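Hemolysin-related protein (Vibrio cholerae serotype O1, PDB 6MLT) serves as a secreted, metal-binding component of the biofilm matrix and probably binds carbohydrate to help biofilms adhere to surfaces. Local coordinates at residues L151-N155 and Q195-F199; L163-G167 and S178-A182. All coordinates share one frame; numbering follows the deposited sequence.

Contact 1: residues L151-N155 and Q195-F199; sequences LADIN and QREVF. With NA (sodium ion), chain E; NA (sodium ion), chain F.
Bends in the side chains of Arg196 and Gln195 carry their polar ends to Ala152 and Asn155. Arg196 kinks only at chi3 (68°), which lays the guanidinium across Ala152; Gln195 folds back at chi2 (-66°), returning its amide to the backbone of Asn155. The methyl CB of Ala152 sits over one guanidinium face, off-centre, 3.8 Å from NH1 of Arg196. A water in the guanidinium plane accepts from NH1 of Arg196 at 2.9 Å and lies 3.0 Å from O of Asp153, to which it can donate, though other acceptors compete for its protons; Asp582 is the strongest polar partner of the arginine. Between the backbones, N of Arg196 donates to O of Ile154 at 2.9 Å, nearly straight (162°) and in the carbonyl plane. NE2 of Gln195 reaches O of Asn155 at 3.2 Å from well above the carbonyl plane; Gln195 has its strongest polar partner in Asn207. Each segment spans the junction of a strand and its sodium-binding loop, in adjacent four-stranded antiparallel sheets, consistent with successive blades of a beta-propeller with FG-GAP-like repeats. OD1 of Asp153 and OD1 of Asn155 bind one sodium ion, completed by Asp157, Asn159 and Glu161. The second is held by O of Gln195 and both carboxylate oxygens of Glu197, with Asp189, Asn191 and Asp193. On the apolar side, CD1 of Ile154 meets CG2 of Val198 at 4.2 Å.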
# COMPACT_ATOMS: atom_id res chain seq x y z
N LEU A 151 1.40 14.37 -1.85
CA LEU A 151 2.66 14.93 -1.38
C LEU A 151 3.71 13.83 -1.31
O LEU A 151 3.51 12.82 -0.63
CB LEU A 151 2.48 15.57 -0.00
CG LEU A 151 1.33 16.57 0.11
CD1 LEU A 151 1.13 16.98 1.55
CD2 LEU A 151 1.59 17.78 -0.77
N ALA A 152 4.84 14.04 -1.99
CA ALA A 152 5.91 13.05 -1.98
C ALA A 152 7.21 13.71 -2.41
O ALA A 152 7.21 14.70 -3.14
CB ALA A 152 5.59 11.87 -2.91
N ASP A 153 8.32 13.13 -1.94
CA ASP A 153 9.64 13.47 -2.47
C ASP A 153 9.89 12.52 -3.63
O ASP A 153 10.27 11.36 -3.43
CB ASP A 153 10.72 13.33 -1.39
CG ASP A 153 12.12 13.69 -1.91
OD1 ASP A 153 12.29 13.94 -3.13
OD2 ASP A 153 13.06 13.72 -1.09
N ILE A 154 9.68 13.01 -4.86
CA ILE A 154 9.66 12.12 -6.01
C ILE A 154 11.02 11.96 -6.67
O ILE A 154 11.18 11.05 -7.50
CB ILE A 154 8.63 12.60 -7.06
CG1 ILE A 154 9.01 13.99 -7.60
CG2 ILE A 154 7.23 12.59 -6.45
CD1 ILE A 154 8.05 14.53 -8.64
N ASN A 155 12.00 12.80 -6.33
CA ASN A 155 13.34 12.69 -6.88
C ASN A 155 14.41 12.45 -5.83
O ASN A 155 15.58 12.34 -6.18
CB ASN A 155 13.70 13.95 -7.69
CG ASN A 155 13.62 15.23 -6.87
OD1 ASN A 155 13.42 15.21 -5.65
ND2 ASN A 155 13.79 16.36 -7.54
N GLN A 195 13.99 6.82 -8.97
CA GLN A 195 13.15 7.99 -9.17
C GLN A 195 11.69 7.58 -9.22
O GLN A 195 11.35 6.49 -9.70
CB GLN A 195 13.53 8.71 -10.47
CG GLN A 195 14.95 9.25 -10.47
CD GLN A 195 15.13 10.36 -9.47
OE1 GLN A 195 14.51 11.42 -9.58
NE2 GLN A 195 15.96 10.12 -8.46
N ARG A 196 10.81 8.44 -8.73
CA ARG A 196 9.39 8.17 -8.77
C ARG A 196 8.77 8.88 -9.96
O ARG A 196 8.99 10.08 -10.16
CB ARG A 196 8.72 8.57 -7.45
CG ARG A 196 9.20 7.67 -6.31
CD ARG A 196 8.76 8.15 -4.98
NE ARG A 196 7.32 8.02 -4.83
CZ ARG A 196 6.68 8.18 -3.68
NH1 ARG A 196 7.36 8.47 -2.58
NH2 ARG A 196 5.36 8.04 -3.63
N GLU A 197 8.06 8.12 -10.78
CA GLU A 197 7.29 8.67 -11.88
C GLU A 197 5.94 9.16 -11.37
O GLU A 197 5.51 8.84 -10.26
CB GLU A 197 7.10 7.62 -12.98
CG GLU A 197 8.37 7.27 -13.77
CD GLU A 197 9.46 6.60 -12.93
OE1 GLU A 197 9.23 5.48 -12.42
OE2 GLU A 197 10.55 7.20 -12.79
N VAL A 198 5.26 9.97 -12.19
CA VAL A 198 3.98 10.57 -11.85
C VAL A 198 2.92 9.99 -12.78
O VAL A 198 3.06 10.07 -14.01
CB VAL A 198 4.03 12.10 -11.95
CG1 VAL A 198 2.67 12.70 -11.64
CG2 VAL A 198 5.06 12.67 -11.00
N PHE A 199 1.87 9.43 -12.20
CA PHE A 199 0.76 8.88 -12.97
C PHE A 199 -0.46 9.76 -12.77
O PHE A 199 -0.92 9.92 -11.63
CB PHE A 199 0.45 7.44 -12.57
CG PHE A 199 -0.66 6.83 -13.37
CD1 PHE A 199 -0.41 6.37 -14.65
CD2 PHE A 199 -1.94 6.75 -12.87
CE1 PHE A 199 -1.43 5.82 -15.41
CE2 PHE A 199 -2.96 6.20 -13.62
CZ PHE A 199 -2.71 5.74 -14.89
NA NA E . 12.09 16.17 -3.99
NA NA F . 11.62 5.26 -11.53
O HOH W 1 10.14 8.80 -1.81

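Contact 2: residues L163-G167 and S178-A182; sequences LAADG and SHDWA
Two backbone hydrogen bonds join Ala165 and Asp166 to the loop 179-182. N of Ala182 donates to O of Ala165 at 2.9 Å, lying in the carbonyl plane on a lone pair. N of His179 donates to O of Asp166 at 3.0 Å; that bond is straight at hydrogen (169°), yet its donor stands well above the carbonyl plane. The imidazole is fixed at both nitrogens: ND1 of His179 donates to O of Asp180 at 2.8 Å, almost exactly in the ring plane, and a water at the ring edge joins NE2 of His179 to O of Ala164, each at 2.8 Å. The ND1 bond indicates a proton on that nitrogen. With CG between backbone N and carbonyl carbon (chi1 57°), the ring extends over the Asp166-Gly167 peptide, and CA of Gly167 makes a CH-pi contact 3.9 Å from the His179 ring centroid. Gly167 and Ser178 form an antiparallel, non-hydrogen-bonded pair between strands 167-170 and 174-178, the last two of a four-stranded sheet consistent with a propeller blade. Residues 179-182 then lead toward strand 185-188 of the next sheet, passing the link between strands 161-164 and 167-170. Further out, CB of Ala165 packs 3.9 Å from CD1 of Trp181, whose indole bonds to Val146 through NE1 and meets Trp143 edge-to-face. The carboxylate of Asp166 is held by Ala140 and Tyr169.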
# COMPACT_ATOMS: atom_id res chain seq x y z
N LEU A 163 1.81 17.06 -6.07
CA LEU A 163 1.20 16.55 -7.29
C LEU A 163 -0.25 17.02 -7.32
O LEU A 163 -1.09 16.51 -6.58
CB LEU A 163 1.27 15.02 -7.33
CG LEU A 163 2.54 14.34 -6.81
CD1 LEU A 163 2.40 12.82 -6.93
CD2 LEU A 163 3.76 14.82 -7.54
N ALA A 164 -0.54 17.99 -8.19
CA ALA A 164 -1.85 18.63 -8.24
C ALA A 164 -2.50 18.38 -9.59
O ALA A 164 -1.94 17.73 -10.47
CB ALA A 164 -1.73 20.13 -7.96
N ALA A 165 -3.70 18.95 -9.77
CA ALA A 165 -4.52 18.62 -10.92
C ALA A 165 -3.93 19.13 -12.23
O ALA A 165 -4.21 18.56 -13.29
CB ALA A 165 -5.93 19.19 -10.74
N ASP A 166 -3.15 20.21 -12.18
CA ASP A 166 -2.66 20.86 -13.39
C ASP A 166 -1.14 20.81 -13.53
O ASP A 166 -0.60 21.44 -14.45
CB ASP A 166 -3.12 22.32 -13.42
CG ASP A 166 -2.59 23.15 -12.24
OD1 ASP A 166 -2.01 22.59 -11.28
OD2 ASP A 166 -2.77 24.38 -12.29
N GLY A 167 -0.46 20.08 -12.66
CA GLY A 167 0.98 19.99 -12.75
C GLY A 167 1.58 19.49 -11.45
O GLY A 167 0.89 19.15 -10.49
N SER A 178 3.79 21.26 -16.16
CA SER A 178 2.35 21.36 -16.32
C SER A 178 1.79 20.13 -17.02
O SER A 178 2.46 19.51 -17.85
CB SER A 178 1.97 22.60 -17.14
OG SER A 178 2.49 23.79 -16.60
N HIS A 179 0.54 19.81 -16.71
CA HIS A 179 -0.20 18.83 -17.50
C HIS A 179 -1.68 19.19 -17.49
O HIS A 179 -2.15 19.98 -16.66
CB HIS A 179 0.03 17.38 -17.00
CG HIS A 179 -0.32 17.14 -15.56
ND1 HIS A 179 -1.61 17.15 -15.08
CD2 HIS A 179 0.47 16.85 -14.50
CE1 HIS A 179 -1.60 16.90 -13.79
NE2 HIS A 179 -0.35 16.71 -13.41
N ASP A 180 -2.39 18.63 -18.47
CA ASP A 180 -3.84 18.79 -18.57
C ASP A 180 -4.51 18.32 -17.28
O ASP A 180 -3.99 17.49 -16.54
CB ASP A 180 -4.40 17.99 -19.74
CG ASP A 180 -3.99 18.55 -21.09
OD1 ASP A 180 -3.78 19.78 -21.18
OD2 ASP A 180 -3.90 17.77 -22.06
N TRP A 181 -5.72 18.84 -17.05
CA TRP A 181 -6.45 18.54 -15.83
C TRP A 181 -6.50 17.05 -15.54
O TRP A 181 -6.85 16.24 -16.41
CB TRP A 181 -7.87 19.09 -15.92
CG TRP A 181 -8.70 18.68 -14.74
CD1 TRP A 181 -8.64 19.18 -13.48
CD2 TRP A 181 -9.73 17.68 -14.73
NE1 TRP A 181 -9.56 18.56 -12.68
CE2 TRP A 181 -10.24 17.63 -13.42
CE3 TRP A 181 -10.26 16.83 -15.70
CZ2 TRP A 181 -11.26 16.77 -13.05
CZ3 TRP A 181 -11.28 15.97 -15.33
CH2 TRP A 181 -11.77 15.94 -14.02
N ALA A 182 -6.15 16.70 -14.31
CA ALA A 182 -6.25 15.32 -13.85
C ALA A 182 -6.87 15.31 -12.46
O ALA A 182 -6.32 15.93 -11.54
CB ALA A 182 -4.87 14.66 -13.83
O HOH W 2 0.21 15.96 -10.74

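The contacts share one sheet: strands 150-152 and 161-164 are neighbours in it, and contact 2 is nested within the chain span closed by contact 1. They lie about 14 Å apart, centre to centre, with CD2 of Leu163 packing against CG2 of Ile154 and CG2 of Val198. Both are partly buried, but contact 1 has no exposed touching residue and lies nearer the chain centre (about 15 Å against 23 Å between centres), whereas contact 2 includes exposed residues. Contact 1 joins two sheets with one backbone and one side-chain hydrogen bond, and its segments supply sodium ligands; metal-free contact 2 adds imidazole packing to two backbone bonds, at the loop leading to the next sheet.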